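Local coordinates for FMN-binding protein (Syntrophomonas wolfei subsp. wolfei, PDB 3IN6) that binds flavin mononucleotide as a flavoprotein of otherwise undetermined function, at residues I13-R16 with E17-E20. Residues are numbered along the deposited sequence; the frame is centred on the assembly and turned at random.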
loop_
_atom_site.group_PDB
_atom_site.type_symbol
_atom_site.label_atom_id
_atom_site.label_comp_id
_atom_site.label_asym_id
_atom_site.label_seq_id
_atom_site.Cartn_x
_atom_site.Cartn_y
_atom_site.Cartn_z
ATOM N N ILE A 13 19.258 -5.759 18.434
ATOM C CA ILE A 13 18.601 -7.044 18.340
ATOM C C ILE A 13 17.295 -6.860 17.544
ATOM O O ILE A 13 16.968 -7.666 16.665
ATOM C CB ILE A 13 18.270 -7.628 19.730
ATOM C CG1 ILE A 13 19.523 -7.729 20.632
ATOM C CG2 ILE A 13 17.648 -8.990 19.594
ATOM C CD1 ILE A 13 20.631 -8.598 20.080
HETATM N N MSE A 14 16.564 -5.791 17.857
HETATM C CA MSE A 14 15.317 -5.491 17.180
HETATM C C MSE A 14 15.554 -5.268 15.689
HETATM O O MSE A 14 14.827 -5.800 14.853
HETATM C CB MSE A 14 14.653 -4.261 17.789
HETATM C CG MSE A 14 13.363 -3.875 17.102
HETATM SE SE MSE A 14 12.087 -5.372 17.068
HETATM C CE MSE A 14 11.991 -5.685 19.006
ATOM N N ASP A 15 16.570 -4.482 15.358
ATOM C CA ASP A 15 16.886 -4.220 13.967
ATOM C C ASP A 15 17.190 -5.495 13.202
ATOM O O ASP A 15 16.682 -5.677 12.102
ATOM C CB ASP A 15 18.028 -3.226 13.846
ATOM C CG ASP A 15 17.590 -1.802 14.140
ATOM O OD1 ASP A 15 16.395 -1.583 14.434
ATOM O OD2 ASP A 15 18.439 -0.900 14.070
ATOM N N ARG A 16 17.994 -6.383 13.787
ATOM C CA ARG A 16 18.336 -7.645 13.126
ATOM C C ARG A 16 17.093 -8.499 12.892
ATOM O O ARG A 16 16.952 -9.146 11.849
ATOM C CB ARG A 16 19.390 -8.416 13.928
ATOM C CG ARG A 16 19.782 -9.770 13.373
ATOM C CD ARG A 16 20.132 -9.742 11.893
ATOM N NE ARG A 16 21.171 -8.774 11.587
ATOM C CZ ARG A 16 21.511 -8.396 10.363
ATOM N NH1 ARG A 16 20.890 -8.899 9.290
ATOM N NH2 ARG A 16 22.472 -7.495 10.213
ATOM N N GLU A 17 16.200 -8.501 13.871
ATOM C CA GLU A 17 14.930 -9.222 13.775
ATOM C C GLU A 17 14.115 -8.678 12.596
ATOM O O GLU A 17 13.580 -9.427 11.798
ATOM C CB GLU A 17 14.117 -8.981 15.045
ATOM C CG GLU A 17 14.677 -9.560 16.335
ATOM C CD GLU A 17 13.969 -10.817 16.754
ATOM O OE1 GLU A 17 13.806 -11.717 15.905
ATOM O OE2 GLU A 17 13.567 -10.897 17.931
ATOM N N LEU A 18 14.028 -7.357 12.501
ATOM C CA LEU A 18 13.278 -6.721 11.424
ATOM C C LEU A 18 13.906 -7.007 10.061
ATOM O O LEU A 18 13.184 -7.332 9.108
ATOM C CB LEU A 18 13.174 -5.226 11.669
ATOM C CG LEU A 18 12.251 -4.869 12.837
ATOM C CD1 LEU A 18 12.513 -3.442 13.330
ATOM C CD2 LEU A 18 10.788 -5.065 12.421
ATOM N N LEU A 19 15.237 -6.893 9.970
ATOM C CA LEU A 19 15.952 -7.182 8.724
ATOM C C LEU A 19 15.704 -8.629 8.268
ATOM O O LEU A 19 15.506 -8.890 7.079
ATOM C CB LEU A 19 17.454 -6.948 8.890
ATOM C CG LEU A 19 17.925 -5.484 8.943
ATOM C CD1 LEU A 19 19.302 -5.340 9.595
ATOM C CD2 LEU A 19 17.895 -4.916 7.530
ATOM N N GLU A 20 15.726 -9.572 9.192
ATOM C CA GLU A 20 15.527 -10.983 8.794
ATOM C C GLU A 20 14.105 -11.282 8.371
ATOM O O GLU A 20 13.883 -11.969 7.378
ATOM C CB GLU A 20 16.025 -11.930 9.861
ATOM C CG GLU A 20 17.535 -11.778 10.073
ATOM C CD GLU A 20 18.307 -11.941 8.775
ATOM O OE1 GLU A 20 18.137 -12.980 8.104
ATOM O OE2 GLU A 20 19.081 -11.035 8.430
#
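R16 and E20, one helical turn apart on helix 2-28, are joined by an i to i+4 salt bridge. The CB of R16 lies beside the amide N of E17. CG stands anti to the backbone N (chi1 177°), and bends at the next two torsions fold the chain along the helix, laying CD 3.8 Å from E20 CG; arginine suits because its long chain can carry a flat cation to an acid one turn on. At CZ, L19 CD1 sits over one guanidinium face at 3.8 Å, offset toward the rim, where a leucine methyl can pack on the flat cation. NH1 then reaches E20 OE2 at 2.9 Å, in the guanidinium plane but on the anti side of the carboxylate, with a bent N-H...O angle of 143°; glutamate is long enough to meet it. Beyond this pair, NH2 bridges to D57 and E20 OE2 also to R23, while L18 and L19 rest on I140 of strand 131-141. On another side of the helix, flexible, apolar M14 (a selenomethionine) sets CG 3.9 Å from CD1 of equally apolar L18. Beneath run four backbone bonds, such as L19 N to D15 O at 2.8 Å. With an alanine at E20 the carboxylate shared with R23 is gone, and the guanidinium of R16, still bridged to D57, would probably turn more easily. Alternating charges thus form a surface network that probably helps hold the arginine along the helix, beside the apolar face turned to the sheet.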